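Elastinolytic metalloprotease (Pseudoalteromonas sp. CF6-2, PDB 6IK4) is a zinc-dependent M23-family metalloprotease that probably cleaves peptide bonds in elastin and in the peptidoglycan of Gram-positive bacteria. Local coordinates at residues S32-N37 with H118-L123; Y14-G19 with W168-R173; P47-A52 with G98-S103. One frame throughout, in Å; residues are numbered along the deposited sequence.

How the contacts relate
The chain, the C-terminal peptidase part of a longer protein, enters the antiparallel sheet with strand 14-17, which contact 2 joins to 171-172 near the very end, closing a loop around almost the whole molecule. Strand 32-36 follows and pairs with 119-125 in contact 1, the zinc site, within that outer loop. Strand 48-50 comes next and meets 96-100 in contact 3, the innermost closure. The three loops are thus nested, and none cross. Strands 14-17 and 32-36 are neighbours, with N36 O close to Y16 N, while contacts 1 and 3 touch through N37 and Y100. Contact 1 is thereby flanked by the other two, and W15 packs on P47 to link contacts 2 and 3.

Contact 1 (S32-N37 with H118-L123); sequences SLDFNN and HVHFTL. With ZN (zinc ion), chain B.
D34 turns its carboxylate back beside its own backbone N (chi1 -64°), whereas H120 extends its imidazole away from its backbone N (chi1 170°); from paired strands, the two side chains thus converge on one zinc ion. D34 OD1 lies 2.0 Å from the zinc, and H120 ND1 binds it at the same distance. The second carboxylate oxygen, D34 OD2, stays 2.8 Å from the zinc, so the carboxylate binds through OD1 alone. H21 adds a further imidazole to the site. With ND1 on the metal, H120 uses NE2 to hydrogen-bond OD1 of N23, which helps fix the rotation of its ring.

H118, two residues earlier in the HxH motif of M23 peptidases, comes across D34 at a slant, its CD2 3.4 Å from D34 CB, with the ring plane turned 50° against the carboxylate. Its ND1 is bonded to G116, and its ring meets that of H79; both histidines are predicted to act in catalysis.

Beneath these groups the strands run antiparallel. L33 and F121 form one doubly hydrogen-bonded pair, F35 and V119 the next, so D34 and H120 share a face of the sheet with S32 and T122. There S32 OG and T122 OG1 are hydrogen-bonded at 2.8 Å. L33, F35, V119 and F121 line the reverse face, where F35 CE2 approaches F121 CD2 to 3.7 Å with the rings inclined obliquely, and V119 CG1 sits at the edge of the F35 ring.

A carboxylate and imidazoles sharing one metal would offset only part of its charge, so the zinc could still polarise a bound water or a substrate carbonyl, while the N23 bond probably strengthens H120 as a ligand.

Contact 2 (Y14-G19 with W168-R173); sequences YWYSGG and WRPLYR
Y14 and Y172 lie side by side, their phenols pointing the same way from a non-hydrogen-bonded pair of an antiparallel sheet, where the C-terminal strand 171-172 adds itself to strand 14-17. Their rings are inclined at 55°, neither stacked nor edge-to-face. What Y172 covers most squarely is the Y14 methylene: CB of Y14 stands 3.8 Å from the centroid of the Y172 ring, almost on its normal. The Y14 ring, set between its backbone N and carbonyl carbon (chi1 70°), offers a face to P170, whose CB is 4.0 Å from the centroid in a second CH-pi contact. P170 also reaches along to Y16, with CD 4.0 Å from Y16 CE1.

Nearer the zinc site, the W168 indole folds back over the backbone of the first strand, one of its faces lying over S17 O. Its own backbone N bonds S17 O at 2.7 Å, tilted 20° from the carbonyl plane. Between these ends W15 and L171 form a hydrogen-bonded pair, strong from L171 N to W15 O and weak in return. L171 and S17 both pack on F158 of the smaller sheet, joining the two sheets. Between the W15-L171 pair and the W168-S17 bond a water is inserted, accepting a hydrogen bond from S17 N at 3.0 Å and lying 2.6 Å from R169 O.

Contact 3 (P47-A52 with G98-S103); sequences PWVQAA and GRYANS
Strands 48-50 and 98-100 meet at the steep angle of 113°, so the backbone link is short: V49 N donates to G98 O at 2.8 Å, and Y100 N reaches P47 O only weakly. Between these bonds W48 and R99 form a non-hydrogen-bonded pair whose side chains set off in diverging directions, though the W48 ring comes back to R99. The aliphatic part of R99 crosses one face of the W48 indole, with CG 3.5 Å from the centroid of the five-membered ring, a CH-pi contact made by methylene rather than guanidinium. The charged end goes elsewhere, R99 NH2 bonding T46. The six-membered part of W48 lies against the G98 backbone, CE3 3.3 Å from G98 C.

This pairing adds strand 48-50 to the large antiparallel sheet of the M23 peptidase fold, where 96-100 also pairs with 73-81, the strand carrying H79. With chi1 at 61°, Y100 carries its ring back over its own backbone and turns a face to P47, whose CD comes 3.3 Å from Y100 CZ. V49 CG2 lies at the edge of the same ring, near its plane, 4.0 Å from Y100 CD2. Y100 OH accepts a hydrogen bond from N37 N.

Contact 1 (S32-N37 with H118-L123)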
loop_
_atom_site.group_PDB
_atom_site.type_symbol
_atom_site.label_atom_id
_atom_site.label_comp_id
_atom_site.label_asym_id
_atom_site.label_seq_id
_atom_site.Cartn_x
_atom_site.Cartn_y
_atom_site.Cartn_z
ATOM N N SER A 32 -4.003 6.542 -1.403
ATOM C CA SER A 32 -3.540 5.515 -0.487
ATOM C C SER A 32 -4.585 4.417 -0.304
ATOM O O SER A 32 -5.788 4.645 -0.451
ATOM C CB SER A 32 -3.201 6.125 0.884
ATOM O OG SER A 32 -2.244 7.172 0.764
ATOM N N LEU A 33 -4.096 3.225 0.043
ATOM C CA LEU A 33 -4.913 2.065 0.379
ATOM C C LEU A 33 -4.330 1.416 1.620
ATOM O O LEU A 33 -3.110 1.401 1.797
ATOM C CB LEU A 33 -4.937 1.039 -0.772
ATOM C CG LEU A 33 -5.589 1.506 -2.072
ATOM C CD1 LEU A 33 -5.112 0.642 -3.240
ATOM C CD2 LEU A 33 -7.119 1.454 -1.954
ATOM N N ASP A 34 -5.197 0.884 2.483
ATOM C CA ASP A 34 -4.758 0.099 3.633
ATOM C C ASP A 34 -4.934 -1.384 3.309
ATOM O O ASP A 34 -6.050 -1.828 3.025
ATOM C CB ASP A 34 -5.544 0.484 4.888
ATOM C CG ASP A 34 -5.298 1.922 5.299
ATOM O OD1 ASP A 34 -4.243 2.461 4.929
ATOM O OD2 ASP A 34 -6.146 2.513 5.996
ATOM N N PHE A 35 -3.829 -2.137 3.319
ATOM C CA PHE A 35 -3.821 -3.567 3.013
ATOM C C PHE A 35 -3.552 -4.382 4.272
ATOM O O PHE A 35 -2.687 -4.019 5.075
ATOM C CB PHE A 35 -2.722 -3.936 2.010
ATOM C CG PHE A 35 -2.883 -3.343 0.641
ATOM C CD1 PHE A 35 -4.101 -3.373 -0.018
ATOM C CD2 PHE A 35 -1.796 -2.775 0.007
ATOM C CE1 PHE A 35 -4.231 -2.856 -1.287
ATOM C CE2 PHE A 35 -1.912 -2.237 -1.259
ATOM C CZ PHE A 35 -3.127 -2.279 -1.916
ATOM N N ASN A 36 -4.241 -5.518 4.417
ATOM C CA ASN A 36 -3.875 -6.460 5.475
ATOM C C ASN A 36 -4.267 -7.868 5.044
ATOM O O ASN A 36 -5.175 -8.046 4.231
ATOM C CB ASN A 36 -4.522 -6.082 6.815
ATOM C CG ASN A 36 -5.970 -6.565 6.936
ATOM O OD1 ASN A 36 -6.229 -7.658 7.439
ATOM N ND2 ASN A 36 -6.918 -5.743 6.488
ATOM N N ASN A 37 -3.572 -8.874 5.580
ATOM C CA ASN A 37 -3.844 -10.245 5.161
ATOM C C ASN A 37 -4.755 -10.992 6.126
ATOM O O ASN A 37 -4.874 -12.215 6.018
ATOM C CB ASN A 37 -2.536 -11.027 4.968
ATOM C CG ASN A 37 -1.908 -11.474 6.280
ATOM O OD1 ASN A 37 -2.175 -10.916 7.349
ATOM N ND2 ASN A 37 -1.040 -12.490 6.195
ATOM N N HIS A 118 -1.877 -3.176 9.638
ATOM C CA HIS A 118 -2.024 -3.069 8.193
ATOM C C HIS A 118 -0.852 -2.238 7.688
ATOM O O HIS A 118 -0.157 -1.583 8.465
ATOM C CB HIS A 118 -3.350 -2.415 7.802
ATOM C CG HIS A 118 -3.436 -0.966 8.176
ATOM N ND1 HIS A 118 -3.764 -0.543 9.448
ATOM C CD2 HIS A 118 -3.250 0.158 7.444
ATOM C CE1 HIS A 118 -3.775 0.778 9.482
ATOM N NE2 HIS A 118 -3.464 1.228 8.279
ATOM N N VAL A 119 -0.646 -2.250 6.376
ATOM C CA VAL A 119 0.271 -1.295 5.748
ATOM C C VAL A 119 -0.555 -0.216 5.058
ATOM O O VAL A 119 -1.541 -0.515 4.375
ATOM C CB VAL A 119 1.232 -1.987 4.761
ATOM C CG1 VAL A 119 0.472 -2.779 3.696
ATOM C CG2 VAL A 119 2.148 -0.942 4.096
ATOM N N HIS A 120 -0.190 1.041 5.299
ATOM C CA HIS A 120 -0.748 2.194 4.609
ATOM C C HIS A 120 0.112 2.407 3.371
ATOM O O HIS A 120 1.278 2.788 3.486
ATOM C CB HIS A 120 -0.731 3.406 5.547
ATOM C CG HIS A 120 -1.063 4.718 4.899
ATOM N ND1 HIS A 120 -2.357 5.148 4.705
ATOM C CD2 HIS A 120 -0.265 5.724 4.467
ATOM C CE1 HIS A 120 -2.343 6.353 4.160
ATOM N NE2 HIS A 120 -1.085 6.725 4.004
ATOM N N PHE A 121 -0.456 2.138 2.201
ATOM C CA PHE A 121 0.256 2.110 0.922
ATOM C C PHE A 121 -0.124 3.337 0.096
ATOM O O PHE A 121 -1.310 3.569 -0.136
ATOM C CB PHE A 121 -0.114 0.812 0.197
ATOM C CG PHE A 121 0.418 0.683 -1.207
ATOM C CD1 PHE A 121 1.688 0.178 -1.441
ATOM C CD2 PHE A 121 -0.393 0.982 -2.294
ATOM C CE1 PHE A 121 2.165 0.021 -2.743
ATOM C CE2 PHE A 121 0.077 0.834 -3.595
ATOM C CZ PHE A 121 1.353 0.349 -3.814
ATOM N N THR A 122 0.872 4.098 -0.384
ATOM C CA THR A 122 0.623 5.388 -1.032
ATOM C C THR A 122 1.378 5.477 -2.352
ATOM O O THR A 122 2.550 5.100 -2.419
ATOM C CB THR A 122 1.063 6.567 -0.132
ATOM O OG1 THR A 122 0.408 6.482 1.141
ATOM C CG2 THR A 122 0.789 7.961 -0.804
ATOM N N LEU A 123 0.712 6.003 -3.386
ATOM C CA LEU A 123 1.334 6.281 -4.681
ATOM C C LEU A 123 1.742 7.749 -4.760
ATOM O O LEU A 123 0.939 8.642 -4.454
ATOM C CB LEU A 123 0.381 5.953 -5.835
ATOM C CG LEU A 123 0.931 6.212 -7.249
ATOM C CD1 LEU A 123 2.093 5.256 -7.568
ATOM C CD2 LEU A 123 -0.171 6.097 -8.320
HETATM ZN ZN ZN B . -4.209 4.462 5.245
#

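Contact 2 (Y14-G19 with W168-R173)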
loop_
_atom_site.group_PDB
_atom_site.type_symbol
_atom_site.label_atom_id
_atom_site.label_comp_id
_atom_site.label_asym_id
_atom_site.label_seq_id
_atom_site.Cartn_x
_atom_site.Cartn_y
_atom_site.Cartn_z
ATOM N N TYR A 14 -4.217 -13.872 -1.692
ATOM C CA TYR A 14 -5.081 -12.705 -1.518
ATOM C C TYR A 14 -4.826 -12.048 -0.169
ATOM O O TYR A 14 -4.552 -12.729 0.824
ATOM C CB TYR A 14 -6.560 -13.065 -1.635
ATOM C CG TYR A 14 -7.082 -13.899 -0.478
ATOM C CD1 TYR A 14 -7.561 -13.297 0.688
ATOM C CD2 TYR A 14 -7.091 -15.289 -0.548
ATOM C CE1 TYR A 14 -8.035 -14.061 1.754
ATOM C CE2 TYR A 14 -7.566 -16.058 0.510
ATOM C CZ TYR A 14 -8.040 -15.434 1.651
ATOM O OH TYR A 14 -8.504 -16.186 2.704
ATOM N N TRP A 15 -4.859 -10.717 -0.163
ATOM C CA TRP A 15 -5.018 -9.902 1.031
ATOM C C TRP A 15 -6.332 -9.138 0.883
ATOM O O TRP A 15 -7.115 -9.391 -0.045
ATOM C CB TRP A 15 -3.848 -8.935 1.219
ATOM C CG TRP A 15 -2.513 -9.524 1.601
ATOM C CD1 TRP A 15 -2.106 -10.824 1.491
ATOM C CD2 TRP A 15 -1.403 -8.797 2.142
ATOM N NE1 TRP A 15 -0.796 -10.949 1.930
ATOM C CE2 TRP A 15 -0.349 -9.718 2.338
ATOM C CE3 TRP A 15 -1.202 -7.454 2.478
ATOM C CZ2 TRP A 15 0.885 -9.336 2.858
ATOM C CZ3 TRP A 15 0.026 -7.072 2.988
ATOM C CH2 TRP A 15 1.055 -8.015 3.180
ATOM N N TYR A 16 -6.564 -8.194 1.798
ATOM C CA TYR A 16 -7.749 -7.344 1.789
ATOM C C TYR A 16 -7.337 -5.885 1.682
ATOM O O TYR A 16 -6.316 -5.477 2.238
ATOM C CB TYR A 16 -8.580 -7.499 3.060
ATOM C CG TYR A 16 -9.004 -8.911 3.353
ATOM C CD1 TYR A 16 -10.173 -9.433 2.802
ATOM C CD2 TYR A 16 -8.262 -9.714 4.205
ATOM C CE1 TYR A 16 -10.576 -10.738 3.084
ATOM C CE2 TYR A 16 -8.662 -11.015 4.499
ATOM C CZ TYR A 16 -9.811 -11.516 3.935
ATOM O OH TYR A 16 -10.205 -12.804 4.228
ATOM N N SER A 17 -8.165 -5.094 1.001
ATOM C CA SER A 17 -7.957 -3.660 0.902
ATOM C C SER A 17 -9.187 -2.917 1.395
ATOM O O SER A 17 -10.321 -3.356 1.174
ATOM C CB SER A 17 -7.659 -3.223 -0.544
ATOM O OG SER A 17 -7.452 -1.810 -0.607
ATOM N N GLY A 18 -8.952 -1.774 2.039
ATOM C CA GLY A 18 -9.994 -0.800 2.284
ATOM C C GLY A 18 -10.132 0.151 1.114
ATOM O O GLY A 18 -9.521 -0.022 0.057
ATOM N N GLY A 19 -10.972 1.176 1.311
ATOM C CA GLY A 19 -11.184 2.162 0.273
ATOM C C GLY A 19 -10.032 3.142 0.137
ATOM O O GLY A 19 -9.223 3.341 1.049
ATOM N N TRP A 168 -12.538 -4.952 1.392
ATOM C CA TRP A 168 -12.802 -5.956 2.420
ATOM C C TRP A 168 -13.260 -7.283 1.827
ATOM O O TRP A 168 -13.971 -8.051 2.478
ATOM C CB TRP A 168 -13.814 -5.435 3.456
ATOM C CG TRP A 168 -13.437 -4.069 3.890
ATOM C CD1 TRP A 168 -14.185 -2.929 3.793
ATOM C CD2 TRP A 168 -12.167 -3.674 4.406
ATOM N NE1 TRP A 168 -13.457 -1.854 4.236
ATOM C CE2 TRP A 168 -12.216 -2.286 4.620
ATOM C CE3 TRP A 168 -10.988 -4.365 4.704
ATOM C CZ2 TRP A 168 -11.150 -1.582 5.149
ATOM C CZ3 TRP A 168 -9.922 -3.665 5.211
ATOM C CH2 TRP A 168 -10.007 -2.286 5.427
ATOM N N ARG A 169 -12.824 -7.594 0.621
ATOM C CA ARG A 169 -13.051 -8.894 -0.007
ATOM C C ARG A 169 -11.706 -9.443 -0.523
ATOM O O ARG A 169 -10.870 -8.679 -0.838
ATOM C CB ARG A 169 -14.025 -8.822 -1.163
ATOM C CG ARG A 169 -15.310 -8.137 -0.824
ATOM C CD ARG A 169 -16.450 -8.864 -1.456
ATOM N NE ARG A 169 -16.858 -8.291 -2.710
ATOM C CZ ARG A 169 -18.061 -8.509 -3.251
ATOM N NH1 ARG A 169 -18.411 -7.950 -4.410
ATOM N NH2 ARG A 169 -18.936 -9.316 -2.659
ATOM N N PRO A 170 -11.531 -10.763 -0.604
ATOM C CA PRO A 170 -10.252 -11.313 -1.064
ATOM C C PRO A 170 -9.817 -10.703 -2.386
ATOM O O PRO A 170 -10.511 -10.805 -3.404
ATOM C CB PRO A 170 -10.548 -12.811 -1.204
ATOM C CG PRO A 170 -11.650 -13.056 -0.218
ATOM C CD PRO A 170 -12.495 -11.826 -0.257
ATOM N N LEU A 171 -8.669 -10.051 -2.359
ATOM C CA LEU A 171 -8.080 -9.414 -3.533
ATOM C C LEU A 171 -6.890 -10.262 -3.973
ATOM O O LEU A 171 -5.810 -10.175 -3.382
ATOM C CB LEU A 171 -7.665 -7.981 -3.199
ATOM C CG LEU A 171 -7.061 -7.153 -4.346
ATOM C CD1 LEU A 171 -8.059 -6.985 -5.484
ATOM C CD2 LEU A 171 -6.592 -5.793 -3.816
ATOM N N TYR A 172 -7.093 -11.083 -5.009
ATOM C CA TYR A 172 -6.069 -12.016 -5.462
ATOM C C TYR A 172 -5.080 -11.328 -6.382
ATOM O O TYR A 172 -5.476 -10.619 -7.313
ATOM C CB TYR A 172 -6.694 -13.191 -6.216
ATOM C CG TYR A 172 -7.307 -14.223 -5.324
ATOM C CD1 TYR A 172 -8.626 -14.107 -4.901
ATOM C CD2 TYR A 172 -6.571 -15.320 -4.899
ATOM C CE1 TYR A 172 -9.194 -15.059 -4.078
ATOM C CE2 TYR A 172 -7.127 -16.266 -4.068
ATOM C CZ TYR A 172 -8.436 -16.135 -3.669
ATOM O OH TYR A 172 -8.984 -17.087 -2.845
ATOM N N ARG A 173 -3.799 -11.577 -6.159
ATOM C CA ARG A 173 -2.844 -11.171 -7.166
ATOM C C ARG A 173 -2.873 -12.200 -8.290
ATOM O O ARG A 173 -3.170 -11.830 -9.427
ATOM C CB ARG A 173 -1.446 -11.025 -6.603
ATOM C CG ARG A 173 -0.470 -10.561 -7.697
ATOM C CD ARG A 173 0.917 -10.325 -7.160
ATOM N NE ARG A 173 1.890 -10.116 -8.231
ATOM C CZ ARG A 173 3.203 -10.138 -8.034
ATOM N NH1 ARG A 173 3.666 -10.376 -6.816
ATOM N NH2 ARG A 173 4.046 -9.939 -9.049
HETATM O O HOH W 1 -10.267 -6.149 -0.811
#

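Contact 3 (P47-A52 with G98-S103)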
loop_
_atom_site.group_PDB
_atom_site.type_symbol
_atom_site.label_atom_id
_atom_site.label_comp_id
_atom_site.label_asym_id
_atom_site.label_seq_id
_atom_site.Cartn_x
_atom_site.Cartn_y
_atom_site.Cartn_z
ATOM N N PRO A 47 2.343 -10.183 8.297
ATOM C CA PRO A 47 3.158 -10.674 7.182
ATOM C C PRO A 47 4.231 -9.681 6.760
ATOM O O PRO A 47 4.235 -8.513 7.151
ATOM C CB PRO A 47 2.132 -10.854 6.058
ATOM C CG PRO A 47 1.141 -9.749 6.331
ATOM C CD PRO A 47 1.012 -9.740 7.842
ATOM N N TRP A 48 5.137 -10.176 5.917
ATOM C CA TRP A 48 6.085 -9.318 5.227
ATOM C C TRP A 48 5.417 -8.686 4.012
ATOM O O TRP A 48 4.520 -9.277 3.392
ATOM C CB TRP A 48 7.327 -10.113 4.805
ATOM C CG TRP A 48 8.096 -10.637 5.994
ATOM C CD1 TRP A 48 7.824 -11.769 6.706
ATOM C CD2 TRP A 48 9.228 -10.026 6.628
ATOM N NE1 TRP A 48 8.721 -11.905 7.744
ATOM C CE2 TRP A 48 9.595 -10.849 7.716
ATOM C CE3 TRP A 48 9.966 -8.863 6.382
ATOM C CZ2 TRP A 48 10.675 -10.549 8.554
ATOM C CZ3 TRP A 48 11.040 -8.560 7.224
ATOM C CH2 TRP A 48 11.384 -9.405 8.292
ATOM N N VAL A 49 5.861 -7.471 3.684
ATOM C CA VAL A 49 5.306 -6.663 2.598
ATOM C C VAL A 49 6.334 -6.626 1.474
ATOM O O VAL A 49 7.513 -6.343 1.723
ATOM C CB VAL A 49 4.971 -5.239 3.083
ATOM C CG1 VAL A 49 4.365 -4.401 1.960
ATOM C CG2 VAL A 49 4.006 -5.278 4.275
ATOM N N GLN A 50 5.898 -6.912 0.245
ATOM C CA GLN A 50 6.786 -6.938 -0.915
ATOM C C GLN A 50 6.767 -5.594 -1.638
ATOM O O GLN A 50 5.730 -4.934 -1.721
ATOM C CB GLN A 50 6.371 -8.035 -1.903
ATOM C CG GLN A 50 6.443 -9.448 -1.330
ATOM C CD GLN A 50 5.830 -10.481 -2.249
ATOM O OE1 GLN A 50 5.635 -10.238 -3.445
ATOM N NE2 GLN A 50 5.519 -11.648 -1.693
ATOM N N ALA A 51 7.923 -5.200 -2.178
ATOM C CA ALA A 51 7.977 -4.014 -3.029
ATOM C C ALA A 51 7.066 -4.191 -4.241
ATOM O O ALA A 51 7.165 -5.190 -4.968
ATOM C CB ALA A 51 9.416 -3.747 -3.490
ATOM N N ALA A 52 6.180 -3.208 -4.460
ATOM C CA ALA A 52 5.242 -3.230 -5.582
ATOM C C ALA A 52 5.935 -3.068 -6.931
ATOM O O ALA A 52 5.314 -3.346 -7.965
ATOM C CB ALA A 52 4.195 -2.118 -5.418
ATOM N N GLY A 98 10.031 -5.412 4.734
ATOM C CA GLY A 98 9.763 -5.342 6.155
ATOM C C GLY A 98 8.415 -5.990 6.402
ATOM O O GLY A 98 7.781 -6.518 5.490
ATOM N N ARG A 99 7.996 -5.961 7.659
ATOM C CA ARG A 99 6.644 -6.385 8.018
ATOM C C ARG A 99 5.793 -5.151 8.270
ATOM O O ARG A 99 6.316 -4.081 8.581
ATOM C CB ARG A 99 6.648 -7.269 9.276
ATOM C CG ARG A 99 7.347 -8.601 9.104
ATOM C CD ARG A 99 7.531 -9.333 10.439
ATOM N NE ARG A 99 6.272 -9.561 11.147
ATOM C CZ ARG A 99 6.185 -10.094 12.369
ATOM N NH1 ARG A 99 7.284 -10.463 13.023
ATOM N NH2 ARG A 99 4.998 -10.269 12.939
ATOM N N TYR A 100 4.470 -5.282 8.144
ATOM C CA TYR A 100 3.671 -4.230 8.751
ATOM C C TYR A 100 3.547 -4.560 10.227
ATOM O O TYR A 100 3.540 -5.730 10.613
ATOM C CB TYR A 100 2.309 -3.993 8.076
ATOM C CG TYR A 100 1.248 -5.074 7.992
ATOM C CD1 TYR A 100 0.490 -5.449 9.102
ATOM C CD2 TYR A 100 0.914 -5.626 6.757
ATOM C CE1 TYR A 100 -0.519 -6.409 8.991
ATOM C CE2 TYR A 100 -0.089 -6.568 6.636
ATOM C CZ TYR A 100 -0.805 -6.951 7.750
ATOM O OH TYR A 100 -1.798 -7.895 7.611
ATOM N N ALA A 101 3.551 -3.514 11.045
ATOM C CA ALA A 101 3.811 -3.657 12.470
ATOM C C ALA A 101 2.681 -4.398 13.168
ATOM O O ALA A 101 1.504 -4.138 12.920
ATOM C CB ALA A 101 3.994 -2.283 13.104
ATOM N N ASN A 102 3.051 -5.325 14.049
ATOM C CA ASN A 102 2.085 -6.004 14.904
ATOM C C ASN A 102 1.988 -5.365 16.286
ATOM O O ASN A 102 1.295 -5.899 17.159
ATOM C CB ASN A 102 2.429 -7.497 15.006
ATOM C CG ASN A 102 3.514 -7.800 16.048
ATOM O OD1 ASN A 102 4.281 -6.927 16.455
ATOM N ND2 ASN A 102 3.574 -9.052 16.473
ATOM N N SER A 103 2.647 -4.228 16.504
ATOM C CA SER A 103 2.512 -3.500 17.757
ATOM C C SER A 103 2.081 -2.066 17.475
ATOM O O SER A 103 2.519 -1.445 16.502
ATOM C CB SER A 103 3.813 -3.540 18.577
ATOM O OG SER A 103 4.741 -2.578 18.131
#